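Uncharacterized CONSERVED DOMAIN PROTEIN (PDB 3LKV) probably serves as the substrate-binding component of an ABC transporter, holding a phenylalanine in its ligand pocket and also binding zinc ions. Local coordinates at residues D47-Q52 / V59-Q64; V13-E18 / A24-L29; Q64-N69 / V85-T90; P70-G75 / D252-I257. All coordinates share one frame; numbering follows the deposited sequence.

Contact 1 (D47-Q52 / V59-Q64). With ZN (zinc ion), chain C.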
loop_
_atom_site.group_PDB
_atom_site.type_symbol
_atom_site.label_atom_id
_atom_site.label_comp_id
_atom_site.label_asym_id
_atom_site.label_seq_id
_atom_site.Cartn_x
_atom_site.Cartn_y
_atom_site.Cartn_z
ATOM N N ASP A 47 8.204 6.437 -2.178
ATOM C CA ASP A 47 8.025 6.096 -3.590
ATOM C C ASP A 47 8.833 4.831 -3.847
ATOM O O ASP A 47 9.876 4.617 -3.249
ATOM C CB ASP A 47 8.592 7.210 -4.465
ATOM C CG ASP A 47 7.782 8.495 -4.381
ATOM O OD1 ASP A 47 6.563 8.400 -4.244
ATOM O OD2 ASP A 47 8.353 9.600 -4.490
ATOM N N TYR A 48 8.373 4.059 -4.803
ATOM C CA TYR A 48 8.796 2.714 -5.034
ATOM C C TYR A 48 8.745 2.440 -6.550
ATOM O O TYR A 48 7.768 2.737 -7.216
ATOM C CB TYR A 48 7.834 1.786 -4.291
ATOM C CG TYR A 48 7.958 0.408 -4.790
ATOM C CD1 TYR A 48 9.189 -0.254 -4.712
ATOM C CD2 TYR A 48 6.905 -0.216 -5.453
ATOM C CE1 TYR A 48 9.354 -1.529 -5.241
ATOM C CE2 TYR A 48 7.064 -1.500 -5.994
ATOM C CZ TYR A 48 8.294 -2.129 -5.888
ATOM O OH TYR A 48 8.449 -3.412 -6.391
ATOM N N LYS A 49 9.795 1.851 -7.095
ATOM C CA LYS A 49 9.806 1.395 -8.485
ATOM C C LYS A 49 10.525 0.041 -8.565
ATOM O O LYS A 49 11.584 -0.143 -7.919
ATOM C CB LYS A 49 10.523 2.398 -9.386
ATOM C CG LYS A 49 9.769 3.721 -9.777
ATOM C CD LYS A 49 8.426 3.462 -10.530
ATOM C CE LYS A 49 7.773 4.765 -11.183
ATOM N NZ LYS A 49 8.718 5.296 -12.249
ATOM N N THR A 50 9.980 -0.881 -9.381
ATOM C CA THR A 50 10.662 -2.113 -9.656
ATOM C C THR A 50 11.222 -2.024 -11.071
ATOM O O THR A 50 10.571 -1.496 -11.963
ATOM C CB THR A 50 9.795 -3.373 -9.509
ATOM O OG1 THR A 50 10.513 -4.465 -10.129
ATOM C CG2 THR A 50 8.415 -3.218 -10.209
ATOM N N ALA A 51 12.436 -2.552 -11.249
ATOM C CA ALA A 51 13.071 -2.602 -12.535
ATOM C C ALA A 51 12.625 -3.795 -13.352
ATOM O O ALA A 51 13.092 -3.992 -14.464
ATOM C CB ALA A 51 14.596 -2.565 -12.419
ATOM N N GLN A 52 11.733 -4.602 -12.823
ATOM C CA GLN A 52 11.228 -5.781 -13.533
ATOM C C GLN A 52 12.352 -6.666 -14.073
ATOM O O GLN A 52 12.266 -7.189 -15.134
ATOM C CB GLN A 52 10.245 -5.371 -14.648
ATOM C CG GLN A 52 9.174 -4.404 -14.157
ATOM C CD GLN A 52 8.193 -3.989 -15.254
ATOM O OE1 GLN A 52 8.167 -2.850 -15.678
ATOM N NE2 GLN A 52 7.400 -4.931 -15.722
ATOM N N VAL A 59 18.696 1.526 -14.380
ATOM C CA VAL A 59 19.398 2.771 -14.643
ATOM C C VAL A 59 18.380 3.907 -14.815
ATOM O O VAL A 59 18.522 4.981 -14.226
ATOM C CB VAL A 59 20.284 2.620 -15.886
ATOM C CG1 VAL A 59 20.825 4.022 -16.409
ATOM C CG2 VAL A 59 21.424 1.626 -15.558
ATOM N N GLN A 60 17.298 3.647 -15.538
ATOM C CA GLN A 60 16.295 4.690 -15.715
ATOM C C GLN A 60 15.598 5.097 -14.431
ATOM O O GLN A 60 15.267 6.247 -14.243
ATOM C CB GLN A 60 15.318 4.259 -16.820
ATOM C CG GLN A 60 16.072 4.429 -18.155
ATOM C CD GLN A 60 15.339 3.960 -19.385
ATOM O OE1 GLN A 60 14.597 2.982 -19.334
ATOM N NE2 GLN A 60 15.576 4.658 -20.530
ATOM N N ILE A 61 15.373 4.129 -13.553
ATOM C CA ILE A 61 14.783 4.395 -12.269
ATOM C C ILE A 61 15.719 5.302 -11.465
ATOM O O ILE A 61 15.284 6.328 -10.923
ATOM C CB ILE A 61 14.497 3.116 -11.517
ATOM C CG1 ILE A 61 13.275 2.436 -12.120
ATOM C CG2 ILE A 61 14.267 3.374 -10.039
ATOM C CD1 ILE A 61 13.136 0.993 -11.633
ATOM N N ALA A 62 16.999 4.943 -11.430
ATOM C CA ALA A 62 17.995 5.735 -10.696
ATOM C C ALA A 62 18.009 7.174 -11.193
ATOM O O ALA A 62 17.963 8.124 -10.385
ATOM C CB ALA A 62 19.423 5.072 -10.770
ATOM N N ARG A 63 17.988 7.368 -12.500
ATOM C CA ARG A 63 18.024 8.727 -13.060
ATOM C C ARG A 63 16.737 9.511 -12.738
ATOM O O ARG A 63 16.796 10.688 -12.444
ATOM C CB ARG A 63 18.236 8.720 -14.584
ATOM C CG ARG A 63 19.565 8.027 -14.975
ATOM C CD ARG A 63 19.665 7.832 -16.486
ATOM N NE ARG A 63 20.987 7.350 -16.821
ATOM C CZ ARG A 63 21.344 6.828 -17.980
ATOM N NH1 ARG A 63 20.478 6.706 -18.967
ATOM N NH2 ARG A 63 22.595 6.415 -18.149
ATOM N N GLN A 64 15.592 8.854 -12.811
ATOM C CA GLN A 64 14.316 9.537 -12.546
ATOM C C GLN A 64 14.267 9.917 -11.090
ATOM O O GLN A 64 13.921 11.037 -10.764
ATOM C CB GLN A 64 13.158 8.578 -12.798
ATOM C CG GLN A 64 11.778 9.253 -12.761
ATOM C CD GLN A 64 10.805 8.493 -13.683
ATOM O OE1 GLN A 64 10.719 7.238 -13.668
ATOM N NE2 GLN A 64 10.108 9.244 -14.526
HETATM ZN ZN ZN C . 6.312 10.298 -4.586
#
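K49 and A51 on the strand and I61 and Q64 on the helix form a mostly buried strand-on-helix contact, in which helix 55-66 packs on strand 44-50, the outermost strand of the parallel sheet within this chain; the axes of 47-50 and 59-64 approach to 9.3 Å at 160°, nearly antiparallel. The centre is apolar. With CG1 anti to the carbonyl carbon (chi1 -75°), I61 reaches the strand with its CD1, which lies 3.7 Å from K49 CB and 3.6 Å from T50 O, against the backbone itself. The same methyl touches A51, CD1 to CB at 3.9 Å; the small methyl of alanine lets the chain pass close to the helix as the strand ends. Just beyond, T50 OG1 accepts from Q52 N (3.0 Å), an ST turn that fixes the exit from the strand. Lysine suits this buried place because its aliphatic stem packs on I61, while bends at chi2 and chi4 carry NZ across the chain of Q64 at about a right angle. K49 NZ and Q64 OE1 come within 3.1 Å, and each is hydrogen-bonded to T8 OG1 of the second subunit, to which T50 also bonds through its backbone. D47 grips a zinc ion with both carboxylate oxygens, OD1 at 1.9 Å and OD2 at 2.2 Å; E45 and the same two residues of the second subunit complete the site. K49 also meets F65 of the helix, Y48 turns to the other face of the sheet, where it makes a cation-pi contact with R26 of helix 20-35, and A62 packs against helix 78-87.

Contact 2 (V13-E18 / A24-L29)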
loop_
_atom_site.group_PDB
_atom_site.type_symbol
_atom_site.label_atom_id
_atom_site.label_comp_id
_atom_site.label_asym_id
_atom_site.label_seq_id
_atom_site.Cartn_x
_atom_site.Cartn_y
_atom_site.Cartn_z
ATOM N N VAL A 13 12.599 4.191 -3.239
ATOM C CA VAL A 13 13.014 2.829 -3.135
ATOM C C VAL A 13 13.042 2.183 -4.499
ATOM O O VAL A 13 12.024 2.152 -5.194
ATOM C CB VAL A 13 12.062 2.006 -2.262
ATOM C CG1 VAL A 13 12.597 0.578 -2.143
ATOM C CG2 VAL A 13 11.869 2.649 -0.870
ATOM N N SER A 14 14.209 1.701 -4.897
ATOM C CA SER A 14 14.379 0.999 -6.131
ATOM C C SER A 14 14.755 -0.460 -5.882
ATOM O O SER A 14 15.690 -0.751 -5.138
ATOM C CB SER A 14 15.513 1.660 -6.868
ATOM O OG SER A 14 15.746 1.052 -8.139
ATOM N N GLN A 15 14.087 -1.368 -6.587
ATOM C CA GLN A 15 14.168 -2.810 -6.332
ATOM C C GLN A 15 14.316 -3.476 -7.673
ATOM O O GLN A 15 13.557 -3.155 -8.605
ATOM C CB GLN A 15 12.854 -3.238 -5.679
ATOM C CG GLN A 15 12.849 -4.570 -5.162
ATOM C CD GLN A 15 11.539 -4.910 -4.446
ATOM O OE1 GLN A 15 11.108 -4.179 -3.585
ATOM N NE2 GLN A 15 10.951 -6.035 -4.783
ATOM N N ILE A 16 15.269 -4.400 -7.816
ATOM C CA ILE A 16 15.549 -4.957 -9.131
ATOM C C ILE A 16 14.337 -5.693 -9.731
ATOM O O ILE A 16 14.075 -5.627 -10.951
ATOM C CB ILE A 16 16.851 -5.814 -9.101
ATOM C CG1 ILE A 16 17.233 -6.323 -10.481
ATOM C CG2 ILE A 16 16.752 -6.962 -8.075
ATOM C CD1 ILE A 16 17.480 -5.256 -11.567
ATOM N N VAL A 17 13.620 -6.426 -8.882
ATOM C CA VAL A 17 12.493 -7.230 -9.329
ATOM C C VAL A 17 11.663 -7.548 -8.107
ATOM O O VAL A 17 12.161 -7.520 -6.969
ATOM C CB VAL A 17 12.953 -8.524 -10.091
ATOM C CG1 VAL A 17 13.480 -9.582 -9.126
ATOM C CG2 VAL A 17 11.779 -9.132 -10.933
ATOM N N GLU A 18 10.375 -7.818 -8.312
ATOM C CA GLU A 18 9.518 -8.359 -7.212
ATOM C C GLU A 18 9.698 -9.863 -7.082
ATOM O O GLU A 18 9.275 -10.602 -7.926
ATOM C CB GLU A 18 8.050 -7.995 -7.465
ATOM C CG GLU A 18 7.946 -6.464 -7.400
ATOM C CD GLU A 18 6.575 -5.865 -7.675
ATOM O OE1 GLU A 18 5.653 -6.575 -8.089
ATOM O OE2 GLU A 18 6.433 -4.627 -7.461
ATOM N N ALA A 24 9.644 -8.684 1.095
ATOM C CA ALA A 24 9.599 -8.695 2.551
ATOM C C ALA A 24 10.541 -7.607 3.074
ATOM O O ALA A 24 10.261 -6.973 4.063
ATOM C CB ALA A 24 9.981 -10.086 3.153
ATOM N N THR A 25 11.679 -7.425 2.419
ATOM C CA THR A 25 12.600 -6.412 2.830
ATOM C C THR A 25 11.932 -5.056 2.740
ATOM O O THR A 25 12.023 -4.251 3.650
ATOM C CB THR A 25 13.855 -6.421 1.970
ATOM O OG1 THR A 25 14.487 -7.701 2.090
ATOM C CG2 THR A 25 14.809 -5.385 2.425
ATOM N N ARG A 26 11.235 -4.816 1.642
ATOM C CA ARG A 26 10.564 -3.546 1.435
ATOM C C ARG A 26 9.442 -3.312 2.458
ATOM O O ARG A 26 9.273 -2.200 2.925
ATOM C CB ARG A 26 10.020 -3.459 0.007
ATOM C CG ARG A 26 9.457 -2.092 -0.303
ATOM C CD ARG A 26 9.142 -1.848 -1.718
ATOM N NE ARG A 26 7.783 -2.294 -2.043
ATOM C CZ ARG A 26 7.494 -3.421 -2.679
ATOM N NH1 ARG A 26 8.446 -4.263 -3.048
ATOM N NH2 ARG A 26 6.253 -3.727 -2.926
ATOM N N GLN A 27 8.677 -4.343 2.793
ATOM C CA GLN A 27 7.620 -4.193 3.791
ATOM C C GLN A 27 8.222 -3.885 5.162
ATOM O O GLN A 27 7.708 -3.068 5.958
ATOM C CB GLN A 27 6.807 -5.481 3.891
ATOM C CG GLN A 27 5.557 -5.348 4.796
ATOM C CD GLN A 27 4.582 -4.280 4.318
ATOM O OE1 GLN A 27 4.053 -4.388 3.224
ATOM N NE2 GLN A 27 4.319 -3.247 5.150
ATOM N N GLY A 28 9.303 -4.580 5.446
ATOM C CA GLY A 28 10.040 -4.348 6.682
ATOM C C GLY A 28 10.547 -2.920 6.832
ATOM O O GLY A 28 10.483 -2.326 7.919
ATOM N N LEU A 29 11.023 -2.366 5.731
ATOM C CA LEU A 29 11.477 -1.008 5.731
ATOM C C LEU A 29 10.334 -0.026 6.061
ATOM O O LEU A 29 10.495 0.899 6.868
ATOM C CB LEU A 29 12.085 -0.686 4.378
ATOM C CG LEU A 29 12.378 0.803 4.155
ATOM C CD1 LEU A 29 13.338 1.344 5.208
ATOM C CD2 LEU A 29 12.957 0.986 2.733
#
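Q15 and R26 make the close part of this contact. The guanidinium of R26 donates through NH1 to Q15 OE1 at 2.7 Å, in a bond bent to 141° at the hydrogen. The oxygen sits at the guanidinium edge, near its plane, while the amide is turned 36° from that plane and the two side chains cross at about a right angle. A bend at chi3 in an otherwise extended arginine brings NH1 to this spot. Glutamine fits here because its amide can accept and donate at once: NE2 gives a nearly straight bond to V17 O, 2.9 Å away, and a second to D23, whose carboxylate also forms a salt bridge with R26. Several partners thus hold a buried amide in one orientation. Strand 9-15 and helix 20-35 are the first two elements of a beta-alpha-beta unit completed by strand 44-50, and the helix returns almost antiparallel over the strand, the axes of 13-15 and 24-29 being 168° apart. Looser contact lies further along the helix, where V13 and L29 meet tip to tip, CG2 to CD2 at 4.1 Å, and V13 CG1 stands 4.2 Å from R26 CD; both aliphatic residues fill the interior beside F46 and strand 72-76. Toward solvent, exposed E18 holds its OE2 at 4.6 Å from R26 NH2, which may give a weak attraction between opposite charges that do not touch, though its hydrogen bond goes to Y48 OH.

Contact 3 (Q64-N69 / V85-T90)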
loop_
_atom_site.group_PDB
_atom_site.type_symbol
_atom_site.label_atom_id
_atom_site.label_comp_id
_atom_site.label_asym_id
_atom_site.label_seq_id
_atom_site.Cartn_x
_atom_site.Cartn_y
_atom_site.Cartn_z
ATOM N N GLN A 64 15.592 8.854 -12.811
ATOM C CA GLN A 64 14.316 9.537 -12.546
ATOM C C GLN A 64 14.267 9.917 -11.090
ATOM O O GLN A 64 13.921 11.037 -10.764
ATOM C CB GLN A 64 13.158 8.578 -12.798
ATOM C CG GLN A 64 11.778 9.253 -12.761
ATOM C CD GLN A 64 10.805 8.493 -13.683
ATOM O OE1 GLN A 64 10.719 7.238 -13.668
ATOM N NE2 GLN A 64 10.108 9.244 -14.526
ATOM N N PHE A 65 14.630 8.966 -10.217
ATOM C CA PHE A 65 14.576 9.233 -8.781
ATOM C C PHE A 65 15.545 10.339 -8.395
ATOM O O PHE A 65 15.196 11.238 -7.613
ATOM C CB PHE A 65 14.918 7.995 -7.939
ATOM C CG PHE A 65 13.776 7.049 -7.698
ATOM C CD1 PHE A 65 12.459 7.415 -7.859
ATOM C CD2 PHE A 65 14.037 5.780 -7.236
ATOM C CE1 PHE A 65 11.410 6.490 -7.623
ATOM C CE2 PHE A 65 13.001 4.897 -6.963
ATOM C CZ PHE A 65 11.706 5.258 -7.166
ATOM N N VAL A 66 16.763 10.296 -8.928
ATOM C CA VAL A 66 17.706 11.366 -8.594
ATOM C C VAL A 66 17.176 12.751 -9.007
ATOM O O VAL A 66 17.399 13.693 -8.331
ATOM C CB VAL A 66 19.120 11.128 -9.162
ATOM C CG1 VAL A 66 19.945 12.454 -9.094
ATOM C CG2 VAL A 66 19.776 9.970 -8.376
ATOM N N GLY A 67 16.445 12.835 -10.101
ATOM C CA GLY A 67 15.907 14.105 -10.536
ATOM C C GLY A 67 14.727 14.625 -9.706
ATOM O O GLY A 67 14.342 15.720 -9.913
ATOM N N GLU A 68 14.137 13.806 -8.828
ATOM C CA GLU A 68 13.053 14.204 -7.943
ATOM C C GLU A 68 13.577 14.596 -6.533
ATOM O O GLU A 68 12.790 14.740 -5.596
ATOM C CB GLU A 68 12.062 13.027 -7.818
ATOM C CG GLU A 68 11.309 12.703 -9.093
ATOM C CD GLU A 68 10.531 11.365 -9.043
ATOM O OE1 GLU A 68 10.549 10.614 -8.012
ATOM O OE2 GLU A 68 9.892 11.059 -10.068
ATOM N N ASN A 69 14.886 14.746 -6.372
ATOM C CA ASN A 69 15.447 15.166 -5.092
ATOM C C ASN A 69 14.834 14.530 -3.811
ATOM O O ASN A 69 14.236 15.189 -2.984
ATOM C CB ASN A 69 15.411 16.679 -5.049
ATOM C CG ASN A 69 15.950 17.284 -6.362
ATOM O OD1 ASN A 69 17.069 16.979 -6.788
ATOM N ND2 ASN A 69 15.116 18.063 -7.047
ATOM N N VAL A 85 24.255 4.284 -7.212
ATOM C CA VAL A 85 25.612 4.779 -6.952
ATOM C C VAL A 85 26.193 5.490 -8.169
ATOM O O VAL A 85 26.920 6.509 -8.050
ATOM C CB VAL A 85 26.541 3.655 -6.440
ATOM C CG1 VAL A 85 28.058 4.118 -6.486
ATOM C CG2 VAL A 85 26.098 3.278 -5.051
ATOM N N SER A 86 25.812 5.008 -9.343
ATOM C CA SER A 86 26.205 5.673 -10.579
ATOM C C SER A 86 25.473 7.035 -10.791
ATOM O O SER A 86 26.046 8.026 -11.267
ATOM C CB SER A 86 26.036 4.681 -11.730
ATOM O OG SER A 86 26.116 5.425 -12.915
ATOM N N ALA A 87 24.211 7.106 -10.353
ATOM C CA ALA A 87 23.336 8.265 -10.640
ATOM C C ALA A 87 23.483 9.399 -9.654
ATOM O O ALA A 87 23.100 10.577 -9.930
ATOM C CB ALA A 87 21.865 7.796 -10.690
ATOM N N THR A 88 24.018 9.092 -8.481
ATOM C CA THR A 88 24.310 10.152 -7.534
ATOM C C THR A 88 25.492 9.865 -6.619
ATOM O O THR A 88 25.619 8.782 -6.094
ATOM C CB THR A 88 23.096 10.503 -6.639
ATOM O OG1 THR A 88 23.423 11.673 -5.860
ATOM C CG2 THR A 88 22.755 9.345 -5.669
ATOM N N LYS A 89 26.307 10.889 -6.402
ATOM C CA LYS A 89 27.427 10.831 -5.457
ATOM C C LYS A 89 27.188 11.587 -4.142
ATOM O O LYS A 89 28.101 11.659 -3.319
ATOM C CB LYS A 89 28.692 11.478 -6.100
ATOM C CG LYS A 89 29.072 10.972 -7.488
ATOM C CD LYS A 89 29.353 9.462 -7.513
ATOM C CE LYS A 89 29.274 8.934 -8.986
ATOM N NZ LYS A 89 29.442 7.469 -9.021
ATOM N N THR A 90 26.013 12.167 -3.964
ATOM C CA THR A 90 25.744 13.100 -2.878
ATOM C C THR A 90 24.433 12.829 -2.143
ATOM O O THR A 90 24.298 13.094 -0.944
ATOM C CB THR A 90 25.596 14.497 -3.446
ATOM O OG1 THR A 90 24.678 14.425 -4.538
ATOM C CG2 THR A 90 26.941 15.023 -3.990
#
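V66, in the last turn of helix 55-66, packs its isopropyl group against A87 and T88, where helix 78-87 gives way to the chain that follows. Its CB already lies 4.1 Å from A87 O. From there the branches part. CG1, anti to the backbone N (chi1 165°), comes within 3.8 Å of the same carbonyl oxygen. CG2, anti to the carbonyl carbon, does more: it lies 3.7 Å from A87 O and 3.8 Å from both A87 CB and T88 CB, with T88 CG2 at 4.1 Å, so that one methyl fills the notch between the two residues. Branched valine suits this place because both methyls find something to touch, and alanine because its short side chain allows the backbones to approach, V66 CA to A87 CA being 6.7 Å. T88 offers its carbon side to the valine and keeps OG1 for a hydrogen bond to the backbone N of I91, while L73 from the sheet lies beneath both V66 and T88. V66 also begins a type I turn ending at N69. Two successive crossover helices, lying side by side on one face of a parallel sheet and meeting near their C-terminal ends, are what a Rossmann-like alpha/beta domain presents here.

Contact 4 (P70-G75 / D252-I257); sequences PDVLVG and DYVAAI
V254 is the first residue of helix segment 252-257 to meet the strand. With CG1 anti to the backbone N (chi1 172°), its CG2 is left anti to the carbonyl carbon and comes between two valines of the sheet: V74 CG2 lies 3.8 Å off, the two side chains crossing at about a right angle, and V72 CG1 lies at 4.2 Å. Almost one helical turn later, I257 presents the same face of the helix. With CG1 swung away from the carbonyl carbon, its CG2 branch reaches V72 CG2 at 3.7 Å, and the larger residue also fills in against V94 and P92. V72 is therefore clasped by both helix residues, one at each of its methyls. Beta-branched valines suit such a strand, since their compact, stiff side chains make a smooth apolar surface, and L73 between them serves the opposite face of the sheet. The axes of 72-75 and 252-257 approach to 9.7 Å at 164°, so the helix runs back nearly antiparallel to the strand. Helix 243-258 follows strand 237-240 of the other sheet, yet it packs here, on the sheet of the N-terminal residues; such crossing of the chain between two alpha/beta lobes is characteristic of the type I periplasmic binding protein fold.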
loop_
_atom_site.group_PDB
_atom_site.type_symbol
_atom_site.label_atom_id
_atom_site.label_comp_id
_atom_site.label_asym_id
_atom_site.label_seq_id
_atom_site.Cartn_x
_atom_site.Cartn_y
_atom_site.Cartn_z
ATOM N N PRO A 70 14.947 13.219 -3.677
ATOM C CA PRO A 70 14.477 12.614 -2.438
ATOM C C PRO A 70 15.506 12.862 -1.343
ATOM O O PRO A 70 16.646 13.151 -1.652
ATOM C CB PRO A 70 14.414 11.134 -2.776
ATOM C CG PRO A 70 15.570 10.962 -3.778
ATOM C CD PRO A 70 15.579 12.254 -4.571
ATOM N N ASP A 71 15.114 12.712 -0.089
ATOM C CA ASP A 71 16.040 12.855 1.049
ATOM C C ASP A 71 16.945 11.630 1.118
ATOM O O ASP A 71 18.137 11.724 1.482
ATOM C CB ASP A 71 15.259 13.028 2.345
ATOM C CG ASP A 71 14.356 14.287 2.338
ATOM O OD1 ASP A 71 14.917 15.390 2.323
ATOM O OD2 ASP A 71 13.089 14.221 2.330
ATOM N N VAL A 72 16.396 10.455 0.816
ATOM C CA VAL A 72 17.180 9.237 0.906
ATOM C C VAL A 72 16.758 8.282 -0.191
ATOM O O VAL A 72 15.552 8.139 -0.478
ATOM C CB VAL A 72 17.030 8.494 2.306
ATOM C CG1 VAL A 72 17.906 7.257 2.333
ATOM C CG2 VAL A 72 17.418 9.428 3.456
ATOM N N LEU A 73 17.750 7.666 -0.812
ATOM C CA LEU A 73 17.504 6.654 -1.834
ATOM C C LEU A 73 17.802 5.291 -1.224
ATOM O O LEU A 73 18.774 5.164 -0.483
ATOM C CB LEU A 73 18.381 6.879 -3.044
ATOM C CG LEU A 73 18.122 8.114 -3.884
ATOM C CD1 LEU A 73 19.453 8.524 -4.584
ATOM C CD2 LEU A 73 17.025 7.812 -4.911
ATOM N N VAL A 74 16.946 4.313 -1.478
ATOM C CA VAL A 74 17.130 2.978 -0.933
ATOM C C VAL A 74 17.247 2.020 -2.113
ATOM O O VAL A 74 16.359 2.005 -3.012
ATOM C CB VAL A 74 15.959 2.543 -0.020
ATOM C CG1 VAL A 74 16.143 1.077 0.376
ATOM C CG2 VAL A 74 15.872 3.446 1.241
ATOM N N GLY A 75 18.348 1.302 -2.183
ATOM C CA GLY A 75 18.510 0.322 -3.244
ATOM C C GLY A 75 18.385 -1.067 -2.665
ATOM O O GLY A 75 19.270 -1.536 -1.911
ATOM N N ASP A 252 16.415 1.915 10.475
ATOM C CA ASP A 252 17.351 2.576 11.355
ATOM C C ASP A 252 18.329 3.442 10.605
ATOM O O ASP A 252 18.589 4.537 11.037
ATOM C CB ASP A 252 18.211 1.594 12.179
ATOM C CG ASP A 252 17.413 0.775 13.175
ATOM O OD1 ASP A 252 16.210 1.070 13.427
ATOM O OD2 ASP A 252 18.016 -0.188 13.730
ATOM N N TYR A 253 18.903 2.952 9.512
ATOM C CA TYR A 253 19.827 3.754 8.722
ATOM C C TYR A 253 19.102 4.964 8.091
ATOM O O TYR A 253 19.528 6.140 8.161
ATOM C CB TYR A 253 20.456 2.882 7.587
ATOM C CG TYR A 253 21.546 1.904 8.012
ATOM C CD1 TYR A 253 22.902 2.216 7.827
ATOM C CD2 TYR A 253 21.235 0.671 8.552
ATOM C CE1 TYR A 253 23.913 1.376 8.223
ATOM C CE2 TYR A 253 22.289 -0.229 8.984
ATOM C CZ TYR A 253 23.613 0.142 8.802
ATOM O OH TYR A 253 24.650 -0.701 9.154
ATOM N N VAL A 254 17.987 4.684 7.438
ATOM C CA VAL A 254 17.222 5.761 6.814
ATOM C C VAL A 254 16.838 6.843 7.860
ATOM O O VAL A 254 17.052 8.016 7.634
ATOM C CB VAL A 254 15.990 5.212 6.114
ATOM C CG1 VAL A 254 15.118 6.351 5.637
ATOM C CG2 VAL A 254 16.394 4.300 4.945
ATOM N N ALA A 255 16.335 6.452 9.024
ATOM C CA ALA A 255 15.956 7.464 10.026
ATOM C C ALA A 255 17.175 8.246 10.501
ATOM O O ALA A 255 17.096 9.469 10.665
ATOM C CB ALA A 255 15.179 6.892 11.217
ATOM N N ALA A 256 18.307 7.561 10.699
ATOM C CA ALA A 256 19.493 8.253 11.202
ATOM C C ALA A 256 19.916 9.277 10.155
ATOM O O ALA A 256 20.255 10.402 10.481
ATOM C CB ALA A 256 20.631 7.241 11.532
ATOM N N ILE A 257 19.814 8.933 8.886
ATOM C CA ILE A 257 20.244 9.876 7.849
ATOM C C ILE A 257 19.308 11.077 7.800
ATOM O O ILE A 257 19.727 12.234 7.663
ATOM C CB ILE A 257 20.349 9.168 6.473
ATOM C CG1 ILE A 257 21.535 8.202 6.534
ATOM C CG2 ILE A 257 20.481 10.165 5.300
ATOM C CD1 ILE A 257 21.676 7.191 5.402
#

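How the contacts relate
All four contacts belong to the lobe built on the six-stranded parallel sheet, their centres about 11 to 18 Å apart. Along the chain contact 2 comes first, then contact 1, while contacts 3 and 4 interlock, their segments alternating. Contacts 1, 2 and 4 use three adjacent strands, 44-50, 9-15 and 72-76, the last also linking the helices of contact 3. Contacts 1 and 3 share helix 55-66 and Q64 on one face of the sheet; the helices of contacts 2 and 4 lie on the other. Helices thus cover both faces of this one lobe's sheet, whose outermost strand within the chain, in contact 1, carries the zinc site joining the two subunits.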